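Local coordinates for lytic polysaccharide monooxygenase (Neurospora crassa, PDB 4QI8), which probably cleaves cellulose chains oxidatively, as a secreted copper-dependent monooxygenase of the AA9 family that needs an electron donor to reduce its metal, at residues Q39-Q44 and S180-Y185; Y79-P84 and G96-K101; Y19-D24 and S45-A50. All blocks are in the same frame, centred on the assembly; numbering follows the deposited sequence. Where two conformers were deposited one is given.

Contact 1: residues Q39-Q44 and S180-Y185; sequences QIRCFQ and SFPGAY
Arg41 sets out toward Phe181 with CG anti to its own amide nitrogen (chi1 -179°), runs straight on through CD, and then bends at chi3 (49°), which carries the guanidinium to the carbonyl oxygen of Phe181. NH1 donates to Phe181 O at 2.9 Å with an N-H...O angle of 150°. The donor lies in the carbonyl plane and uses a lone pair of the oxygen, while that oxygen sits at the edge of the guanidinium, slightly tilted from its plane. NH1 also bonds Gln38 OE1, so two acceptors grip the same nitrogen and limit rotation of the group. Nearer the backbone, Arg41 CB packs on Phe181 CB at 3.7 Å, the two side chains running alongside in opposite senses. Ile40 adds the apolar half: its CG1 takes the anti position, which turns the CG2 branch toward the proline. Ile40 CG2 lies 3.6 Å from Pro182 CA and 3.8 Å from Pro182 CB. The peptide joining Phe181 to Pro182 is cis, and Ser180 OG closes the bend by donating to Pro182 O at 3.0 Å. Gly183 follows with a positive phi at which a side chain would jam against the preceding carbonyl. Phe181 CE1 rests over one face of the Tyr185 ring. The short helix 39-42 thus meets the loop that follows strand 178-179, the edge strand of the larger sheet in the AA9 beta-sandwich. Ile40 also touches Phe156 and Ile158 of strand 155-166, to which the Cys42-Cys160 disulfide ties the helix. The Phe181 ring lies against the sheet, making a cation-pi contact with Arg139 of strand 134-144 and edge-to-face contacts with Tyr79 and Trp99 of strands 76-82 and 99-104.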
loop_
_atom_site.group_PDB
_atom_site.type_symbol
_atom_site.label_atom_id
_atom_site.label_comp_id
_atom_site.label_asym_id
_atom_site.label_seq_id
_atom_site.Cartn_x
_atom_site.Cartn_y
_atom_site.Cartn_z
ATOM N N GLN A 39 -3.578 -10.869 -6.711
ATOM C CA GLN A 39 -4.325 -9.772 -6.110
ATOM C C GLN A 39 -3.615 -9.095 -4.935
ATOM O O GLN A 39 -3.952 -7.967 -4.603
ATOM C CB GLN A 39 -5.724 -10.232 -5.686
ATOM C CG GLN A 39 -6.644 -10.534 -6.851
ATOM C CD GLN A 39 -8.012 -10.996 -6.391
ATOM O OE1 GLN A 39 -8.131 -11.745 -5.421
ATOM N NE2 GLN A 39 -9.046 -10.526 -7.057
ATOM N N ILE A 40 -2.618 -9.744 -4.335
ATOM C CA ILE A 40 -1.901 -9.119 -3.212
ATOM C C ILE A 40 -1.120 -7.900 -3.691
ATOM O O ILE A 40 -0.720 -7.044 -2.899
ATOM C CB ILE A 40 -1.012 -10.135 -2.451
ATOM C CG1 ILE A 40 -0.721 -9.693 -1.005
ATOM C CG2 ILE A 40 0.280 -10.378 -3.209
ATOM C CD1 ILE A 40 -1.947 -9.717 -0.096
ATOM N N ARG A 41 -0.857 -7.831 -5.002
ATOM C CA ARG A 41 -0.036 -6.735 -5.497
ATOM C C ARG A 41 -0.856 -5.446 -5.650
ATOM O O ARG A 41 -0.684 -4.512 -4.890
ATOM C CB ARG A 41 0.654 -7.152 -6.823
ATOM C CG ARG A 41 1.547 -6.076 -7.401
ATOM C CD ARG A 41 2.278 -6.504 -8.681
ATOM N NE ARG A 41 1.373 -7.108 -9.655
ATOM C CZ ARG A 41 1.249 -8.404 -9.965
ATOM N NH1 ARG A 41 1.990 -9.379 -9.413
ATOM N NH2 ARG A 41 0.355 -8.751 -10.896
ATOM N N CYS A 42 -1.783 -5.441 -6.602
ATOM C CA CYS A 42 -2.633 -4.280 -6.891
ATOM C C CYS A 42 -4.124 -4.644 -6.943
ATOM O O CYS A 42 -4.918 -3.891 -7.503
ATOM C CB CYS A 42 -2.209 -3.560 -8.193
ATOM S SG CYS A 42 -0.565 -2.841 -8.068
ATOM N N PHE A 43 -4.481 -5.772 -6.348
ATOM C CA PHE A 43 -5.870 -6.240 -6.304
ATOM C C PHE A 43 -6.467 -6.387 -7.710
ATOM O O PHE A 43 -7.642 -6.076 -7.928
ATOM C CB PHE A 43 -6.754 -5.331 -5.406
ATOM C CG PHE A 43 -7.838 -6.067 -4.614
ATOM C CD1 PHE A 43 -8.374 -7.280 -5.042
ATOM C CD2 PHE A 43 -8.319 -5.518 -3.428
ATOM C CE1 PHE A 43 -9.345 -7.930 -4.301
ATOM C CE2 PHE A 43 -9.290 -6.169 -2.692
ATOM C CZ PHE A 43 -9.792 -7.377 -3.118
ATOM N N GLN A 44 -5.673 -6.898 -8.649
ATOM C CA GLN A 44 -6.175 -7.160 -9.995
ATOM C C GLN A 44 -5.734 -8.530 -10.473
ATOM O O GLN A 44 -4.564 -8.749 -10.774
ATOM C CB GLN A 44 -5.688 -6.118 -10.994
ATOM C CG GLN A 44 -6.206 -4.715 -10.760
ATOM C CD GLN A 44 -5.861 -3.797 -11.920
ATOM O OE1 GLN A 44 -4.779 -3.908 -12.511
ATOM N NE2 GLN A 44 -6.780 -2.893 -12.266
ATOM N N SER A 180 8.927 -8.396 -3.903
ATOM C CA SER A 180 7.916 -8.689 -4.906
ATOM C C SER A 180 6.558 -8.934 -4.255
ATOM O O SER A 180 6.467 -9.331 -3.088
ATOM C CB SER A 180 8.327 -9.911 -5.728
ATOM O OG SER A 180 8.352 -11.080 -4.933
ATOM N N PHE A 181 5.509 -8.700 -5.036
ATOM C CA PHE A 181 4.148 -9.068 -4.653
ATOM C C PHE A 181 3.522 -9.853 -5.792
ATOM O O PHE A 181 3.432 -9.336 -6.892
ATOM C CB PHE A 181 3.290 -7.837 -4.372
ATOM C CG PHE A 181 3.628 -7.163 -3.077
ATOM C CD1 PHE A 181 3.279 -7.743 -1.874
ATOM C CD2 PHE A 181 4.329 -5.979 -3.054
ATOM C CE1 PHE A 181 3.616 -7.149 -0.665
ATOM C CE2 PHE A 181 4.655 -5.376 -1.842
ATOM C CZ PHE A 181 4.302 -5.965 -0.655
ATOM N N PRO A 182 3.108 -11.103 -5.557
ATOM C CA PRO A 182 3.316 -11.884 -4.335
ATOM C C PRO A 182 4.799 -12.216 -4.125
ATOM O O PRO A 182 5.595 -12.144 -5.064
ATOM C CB PRO A 182 2.478 -13.140 -4.575
ATOM C CG PRO A 182 2.453 -13.289 -6.058
ATOM C CD PRO A 182 2.452 -11.902 -6.614
ATOM N N GLY A 183 5.152 -12.553 -2.892
ATOM C CA GLY A 183 6.496 -12.965 -2.528
ATOM C C GLY A 183 6.940 -12.402 -1.191
ATOM O O GLY A 183 7.577 -13.089 -0.401
ATOM N N ALA A 184 6.599 -11.147 -0.938
ATOM C CA ALA A 184 7.086 -10.457 0.252
ATOM C C ALA A 184 6.504 -11.034 1.528
ATOM O O ALA A 184 7.158 -11.011 2.574
ATOM C CB ALA A 184 6.751 -8.974 0.174
ATOM N N TYR A 185 5.261 -11.499 1.449
ATOM C CA TYR A 185 4.523 -11.929 2.622
ATOM C C TYR A 185 4.289 -13.433 2.616
ATOM O O TYR A 185 4.092 -14.049 1.557
ATOM C CB TYR A 185 3.161 -11.235 2.693
ATOM C CG TYR A 185 3.173 -9.727 2.783
ATOM C CD1 TYR A 185 4.314 -9.018 3.118
ATOM C CD2 TYR A 185 2.011 -9.004 2.547
ATOM C CE1 TYR A 185 4.304 -7.650 3.203
ATOM C CE2 TYR A 185 2.000 -7.615 2.629
ATOM C CZ TYR A 185 3.155 -6.944 2.968
ATOM O OH TYR A 185 3.194 -5.573 3.053
#

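Contact 2: residues Y79-P84 and G96-K101; sequences YLARVP and GAVWFK
Leu80 and Phe100 form a hydrogen-bonded pair between antiparallel strands 76-82 and 99-104, each satisfying the other's amide and carbonyl. Leu80 N donates to Phe100 O at 2.8 Å (156° at the hydrogen), and Phe100 N returns the bond to Leu80 O at 2.9 Å (164°). Beyond this pair a water bridges the strands, accepting from Arg82 N at 2.9 Å and donating to Val98 O at 2.7 Å. Against strand 178-179, on the other side of strand 99-104, Val98 and Trp99 pair with Val179 as a classic beta bulge. Phe100 holds CG between its backbone N and carbonyl carbon (chi1 58°), which swings the ring back across the pair and sets one face against Leu80 CB. On the opposite side of the sheet, Ala81 CB sits over the six-membered ring of Trp99, 3.6 Å from its centroid, while Trp99 NE1 is satisfied by Gly94 O. Lys101 CB covers a face of the Tyr79 ring, and Lys101 CE passes 3.3 Å from Tyr79 OH. The polar ends are met by residues of other segments: Tyr79 OH bonds Tyr185 OH, and Lys101 NZ bonds the carbonyls of Pro207 and Pro209 and ND1 of His104. Were Tyr79 an alanine, Tyr185 OH would probably lose this partner and a gap would open beside the Lys101 methylenes. Backbone polarity is thus spent within the sheet or on a bridging water, side-chain polar ends on loop residues and on His104 of the same strand as Lys101, while CH-pi contacts line both faces of the strand pair.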
loop_
_atom_site.group_PDB
_atom_site.type_symbol
_atom_site.label_atom_id
_atom_site.label_comp_id
_atom_site.label_asym_id
_atom_site.label_seq_id
_atom_site.Cartn_x
_atom_site.Cartn_y
_atom_site.Cartn_z
ATOM N N TYR A 79 3.932 1.351 -0.523
ATOM C CA TYR A 79 5.116 0.967 -1.269
ATOM C C TYR A 79 5.137 1.702 -2.604
ATOM O O TYR A 79 4.086 1.993 -3.186
ATOM C CB TYR A 79 5.122 -0.521 -1.585
ATOM C CG TYR A 79 5.239 -1.497 -0.436
ATOM C CD1 TYR A 79 4.182 -1.733 0.431
ATOM C CD2 TYR A 79 6.413 -2.235 -0.251
ATOM C CE1 TYR A 79 4.294 -2.676 1.460
ATOM C CE2 TYR A 79 6.519 -3.183 0.751
ATOM C CZ TYR A 79 5.472 -3.395 1.603
ATOM O OH TYR A 79 5.602 -4.350 2.578
ATOM N N LEU A 80 6.347 1.939 -3.103
ATOM C CA LEU A 80 6.551 2.435 -4.457
ATOM C C LEU A 80 7.283 1.408 -5.311
ATOM O O LEU A 80 8.074 0.610 -4.802
ATOM C CB LEU A 80 7.418 3.690 -4.428
ATOM C CG LEU A 80 6.723 4.977 -3.993
ATOM C CD1 LEU A 80 7.735 6.102 -3.776
ATOM C CD2 LEU A 80 5.680 5.420 -5.026
ATOM N N ALA A 81 7.042 1.466 -6.619
ATOM C CA ALA A 81 7.809 0.686 -7.590
ATOM C C ALA A 81 8.002 1.545 -8.823
ATOM O O ALA A 81 7.039 2.094 -9.353
ATOM C CB ALA A 81 7.093 -0.609 -7.947
ATOM N N ARG A 82 9.245 1.651 -9.284
ATOM C CA ARG A 82 9.557 2.510 -10.416
ATOM C C ARG A 82 9.487 1.747 -11.734
ATOM O O ARG A 82 10.169 0.742 -11.948
ATOM C CB ARG A 82 10.945 3.128 -10.259
ATOM C CG ARG A 82 11.244 4.160 -11.332
ATOM C CD ARG A 82 12.607 4.797 -11.150
ATOM N NE ARG A 82 12.897 5.821 -12.154
ATOM C CZ ARG A 82 13.309 5.576 -13.396
ATOM N NH1 ARG A 82 13.496 4.335 -13.828
ATOM N NH2 ARG A 82 13.555 6.588 -14.214
ATOM N N VAL A 83 8.678 2.262 -12.647
ATOM C CA VAL A 83 8.570 1.688 -13.973
ATOM C C VAL A 83 9.918 1.833 -14.704
ATOM O O VAL A 83 10.482 2.918 -14.714
ATOM C CB VAL A 83 7.486 2.421 -14.773
ATOM C CG1 VAL A 83 7.378 1.839 -16.167
ATOM C CG2 VAL A 83 6.129 2.372 -14.058
ATOM N N PRO A 84 10.438 0.748 -15.319
ATOM C CA PRO A 84 11.714 0.869 -16.026
ATOM C C PRO A 84 11.658 1.867 -17.163
ATOM O O PRO A 84 10.621 2.033 -17.813
ATOM C CB PRO A 84 11.943 -0.537 -16.589
ATOM C CG PRO A 84 11.146 -1.430 -15.738
ATOM C CD PRO A 84 9.941 -0.638 -15.330
ATOM N N GLY A 96 8.300 -8.897 -10.153
ATOM C CA GLY A 96 9.676 -8.939 -9.705
ATOM C C GLY A 96 9.917 -8.122 -8.447
ATOM O O GLY A 96 8.987 -7.557 -7.860
ATOM N N ALA A 97 11.178 -8.065 -8.035
ATOM C CA ALA A 97 11.545 -7.451 -6.768
ATOM C C ALA A 97 11.769 -5.964 -6.985
ATOM O O ALA A 97 12.900 -5.495 -7.071
ATOM C CB ALA A 97 12.793 -8.112 -6.206
ATOM N N VAL A 98 10.665 -5.232 -7.081
ATOM C CA VAL A 98 10.674 -3.834 -7.476
ATOM C C VAL A 98 10.028 -2.897 -6.459
ATOM O O VAL A 98 10.123 -1.683 -6.598
ATOM C CB VAL A 98 9.987 -3.645 -8.857
ATOM C CG1 VAL A 98 10.762 -4.378 -9.932
ATOM C CG2 VAL A 98 8.524 -4.105 -8.842
ATOM N N TRP A 99 9.361 -3.448 -5.452
ATOM C CA TRP A 99 8.584 -2.641 -4.517
ATOM C C TRP A 99 9.406 -2.313 -3.278
ATOM O O TRP A 99 9.937 -3.221 -2.641
ATOM C CB TRP A 99 7.329 -3.404 -4.090
ATOM C CG TRP A 99 6.378 -3.680 -5.213
ATOM C CD1 TRP A 99 6.334 -4.796 -5.992
ATOM C CD2 TRP A 99 5.339 -2.819 -5.687
ATOM N NE1 TRP A 99 5.325 -4.691 -6.921
ATOM C CE2 TRP A 99 4.705 -3.477 -6.759
ATOM C CE3 TRP A 99 4.892 -1.549 -5.313
ATOM C CZ2 TRP A 99 3.636 -2.905 -7.457
ATOM C CZ3 TRP A 99 3.840 -0.981 -6.013
ATOM C CH2 TRP A 99 3.214 -1.665 -7.059
ATOM N N PHE A 100 9.476 -1.032 -2.925
ATOM C CA PHE A 100 10.096 -0.643 -1.663
ATOM C C PHE A 100 9.076 0.087 -0.813
ATOM O O PHE A 100 8.212 0.810 -1.316
ATOM C CB PHE A 100 11.394 0.172 -1.848
ATOM C CG PHE A 100 11.252 1.446 -2.643
ATOM C CD1 PHE A 100 11.266 1.426 -4.025
ATOM C CD2 PHE A 100 11.153 2.669 -2.001
ATOM C CE1 PHE A 100 11.160 2.593 -4.754
ATOM C CE2 PHE A 100 11.067 3.843 -2.725
ATOM C CZ PHE A 100 11.075 3.806 -4.104
ATOM N N LYS A 101 9.171 -0.152 0.489
ATOM C CA LYS A 101 8.239 0.396 1.450
ATOM C C LYS A 101 8.635 1.812 1.802
ATOM O O LYS A 101 9.795 2.070 2.113
ATOM C CB LYS A 101 8.244 -0.470 2.704
ATOM C CG LYS A 101 7.257 -0.037 3.772
ATOM C CD LYS A 101 7.391 -0.867 5.041
ATOM C CE LYS A 101 6.795 -2.248 4.891
ATOM N NZ LYS A 101 7.148 -3.100 6.063
HETATM O O HOH W 1 11.437 0.116 -8.070
#

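Contact 3: residues Y19-D24 and S45-A50; sequences YVRRAD and STHSPA
Two loops flank helix 39-42 and lie side by side in nearly opposite directions, Arg21 of residues 19-24 reaching to His47 of residues 45-50. Arg21 has CG anti to the carbonyl carbon (chi1 -66°) and an extended chain that carries the guanidinium to the imidazole edge of His47. His47 CE1 points at the centre of one guanidinium face, 3.5 Å from Arg21 CZ, with the two planes 83° apart in a T-shaped arrangement. Both groups are also held by the rest of the chain: Arg21 NH2 bonds Trp92 O, Arg21 NE bonds Gln162 OE1, and His47 NE2 bonds Asn90 O. A water 2.8 Å from His47 ND1 also takes a weak bond from Arg21 NH1. Closer to the backbone, Arg21 CG lies 3.6 Å from Ser48 O. In the AA9 beta-sandwich these loops carry the chain from strand 3-8 into the helix and from the helix to strand 54-57. Backbone bonds of Tyr19 with Gln162 and of Arg21 with Cys160 set the first loop along strand 155-166. At one end of the contact Ala50 CB presses on Tyr19 C at 3.6 Å. Between the ends, a water accepts from Arg22 N and donates to Pro49 O at 2.8 Å, joining backbones that do not bond directly. At the other end, Ser45 N donates to Asp24 OD2 at 2.8 Å and 163°, meeting the syn side of the carboxylate somewhat out of its plane. Gln39 NE2 gives OD2 a second donor, while a water donates to Asp24 OD1 at 2.7 Å and accepts from Thr46 N at 2.8 Å, leaving both carboxylate oxygens engaged and the group restrained from turning.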
loop_
_atom_site.group_PDB
_atom_site.type_symbol
_atom_site.label_atom_id
_atom_site.label_comp_id
_atom_site.label_asym_id
_atom_site.label_seq_id
_atom_site.Cartn_x
_atom_site.Cartn_y
_atom_site.Cartn_z
ATOM N N TYR A 19 -6.864 7.844 -11.172
ATOM C CA TYR A 19 -5.420 7.619 -11.106
ATOM C C TYR A 19 -5.082 6.302 -10.412
ATOM O O TYR A 19 -3.917 5.966 -10.268
ATOM C CB TYR A 19 -4.752 8.774 -10.358
ATOM C CG TYR A 19 -4.931 10.101 -11.039
ATOM C CD1 TYR A 19 -4.217 10.413 -12.174
ATOM C CD2 TYR A 19 -5.812 11.048 -10.554
ATOM C CE1 TYR A 19 -4.369 11.626 -12.813
ATOM C CE2 TYR A 19 -5.967 12.270 -11.196
ATOM C CZ TYR A 19 -5.243 12.547 -12.316
ATOM O OH TYR A 19 -5.409 13.763 -12.935
ATOM N N VAL A 20 -6.106 5.579 -9.965
ATOM C CA VAL A 20 -5.934 4.319 -9.266
ATOM C C VAL A 20 -6.488 3.206 -10.141
ATOM O O VAL A 20 -7.618 3.292 -10.623
ATOM C CB VAL A 20 -6.653 4.357 -7.902
ATOM C CG1 VAL A 20 -6.537 3.015 -7.194
ATOM C CG2 VAL A 20 -6.096 5.485 -7.035
ATOM N N ARG A 21 -5.672 2.187 -10.392
ATOM C CA ARG A 21 -6.112 1.016 -11.135
ATOM C C ARG A 21 -7.328 0.420 -10.454
ATOM O O ARG A 21 -7.321 0.224 -9.243
ATOM C CB ARG A 21 -4.969 0.008 -11.204
ATOM C CG ARG A 21 -3.802 0.530 -12.019
ATOM C CD ARG A 21 -2.711 -0.502 -12.225
ATOM N NE ARG A 21 -1.698 0.006 -13.144
ATOM C CZ ARG A 21 -0.546 -0.595 -13.419
ATOM N NH1 ARG A 21 -0.222 -1.746 -12.833
ATOM N NH2 ARG A 21 0.284 -0.037 -14.290
ATOM N N ARG A 22 -8.386 0.132 -11.207
ATOM C CA ARG A 22 -9.605 -0.286 -10.536
ATOM C C ARG A 22 -9.395 -1.638 -9.853
ATOM O O ARG A 22 -9.084 -2.650 -10.486
ATOM C CB ARG A 22 -10.821 -0.335 -11.462
ATOM C CG ARG A 22 -12.106 -0.556 -10.649
ATOM C CD ARG A 22 -13.369 -0.240 -11.383
ATOM N NE ARG A 22 -13.697 -1.302 -12.308
ATOM C CZ ARG A 22 -14.792 -1.307 -13.065
ATOM N NH1 ARG A 22 -15.662 -0.305 -13.002
ATOM N NH2 ARG A 22 -15.027 -2.328 -13.885
ATOM N N ALA A 23 -9.555 -1.645 -8.538
ATOM C CA ALA A 23 -9.346 -2.848 -7.754
ATOM C C ALA A 23 -10.510 -3.801 -7.924
ATOM O O ALA A 23 -11.654 -3.382 -8.135
ATOM C CB ALA A 23 -9.178 -2.480 -6.288
ATOM N N ASP A 24 -10.224 -5.088 -7.776
ATOM C CA ASP A 24 -11.239 -6.104 -7.969
ATOM C C ASP A 24 -12.332 -6.048 -6.900
ATOM O O ASP A 24 -13.371 -6.688 -7.086
ATOM C CB ASP A 24 -10.631 -7.513 -7.998
ATOM C CG ASP A 24 -9.840 -7.821 -9.259
ATOM O OD1 ASP A 24 -10.010 -7.130 -10.287
ATOM O OD2 ASP A 24 -9.051 -8.794 -9.203
ATOM N N SER A 45 -6.675 -9.456 -10.599
ATOM C CA SER A 45 -6.344 -10.727 -11.229
ATOM C C SER A 45 -6.061 -10.548 -12.721
ATOM O O SER A 45 -5.256 -11.278 -13.293
ATOM C CB SER A 45 -7.461 -11.742 -11.055
ATOM O OG SER A 45 -7.717 -11.989 -9.693
ATOM N N THR A 46 -6.769 -9.611 -13.347
ATOM C CA THR A 46 -6.525 -9.212 -14.732
ATOM C C THR A 46 -6.045 -7.767 -14.669
ATOM O O THR A 46 -6.790 -6.894 -14.246
ATOM C CB THR A 46 -7.819 -9.303 -15.611
ATOM O OG1 THR A 46 -8.304 -10.651 -15.639
ATOM C CG2 THR A 46 -7.567 -8.834 -17.041
ATOM N N HIS A 47 -4.809 -7.514 -15.093
ATOM C CA HIS A 47 -4.269 -6.162 -15.100
ATOM C C HIS A 47 -5.133 -5.239 -15.935
ATOM O O HIS A 47 -5.517 -5.596 -17.050
ATOM C CB HIS A 47 -2.853 -6.182 -15.677
ATOM C CG HIS A 47 -2.356 -4.841 -16.114
ATOM N ND1 HIS A 47 -1.856 -3.908 -15.231
ATOM C CD2 HIS A 47 -2.286 -4.278 -17.343
ATOM C CE1 HIS A 47 -1.502 -2.828 -15.901
ATOM N NE2 HIS A 47 -1.748 -3.026 -17.183
ATOM N N SER A 48 -5.433 -4.062 -15.402
ATOM C CA SER A 48 -6.111 -2.995 -16.144
ATOM C C SER A 48 -5.486 -1.665 -15.726
ATOM O O SER A 48 -5.457 -1.364 -14.534
ATOM C CB SER A 48 -7.614 -2.949 -15.821
ATOM O OG SER A 48 -8.346 -4.018 -16.403
ATOM N N PRO A 49 -5.014 -0.848 -16.680
ATOM C CA PRO A 49 -4.421 0.437 -16.299
ATOM C C PRO A 49 -5.434 1.402 -15.697
ATOM O O PRO A 49 -6.637 1.302 -15.944
ATOM C CB PRO A 49 -3.915 0.991 -17.632
ATOM C CG PRO A 49 -4.741 0.335 -18.657
ATOM C CD PRO A 49 -5.009 -1.038 -18.139
ATOM N N ALA A 50 -4.930 2.362 -14.931
ATOM C CA ALA A 50 -5.729 3.500 -14.502
ATOM C C ALA A 50 -6.010 4.392 -15.698
ATOM O O ALA A 50 -5.306 4.343 -16.698
ATOM C CB ALA A 50 -4.995 4.293 -13.443
HETATM O O HOH W 2 -2.057 -4.198 -12.469
HETATM O O HOH W 3 -8.587 0.631 -14.051
HETATM O O HOH W 4 -9.134 -8.348 -12.479
#

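Overall arrangement
Contact 1 lies between the other two: its centre is about 11 Å from that of contact 2 and about 13 Å from that of contact 3, whereas the centres of contacts 2 and 3 are about 17 Å apart, with nearest atoms about 6 Å apart. Along the chain contact 3 closes before contact 2 opens, contact 2 nests within the loop closed by contact 1, and the segments of contacts 1 and 3 alternate. Phe43, just after helix 39-42, joins contacts 1 and 3, its O taking a backbone bond from Asp24 N. Contact 2 lies in the six-stranded sheet of the AA9 beta-sandwich; contact 1 links it to the loops of contact 3, which it does not touch directly.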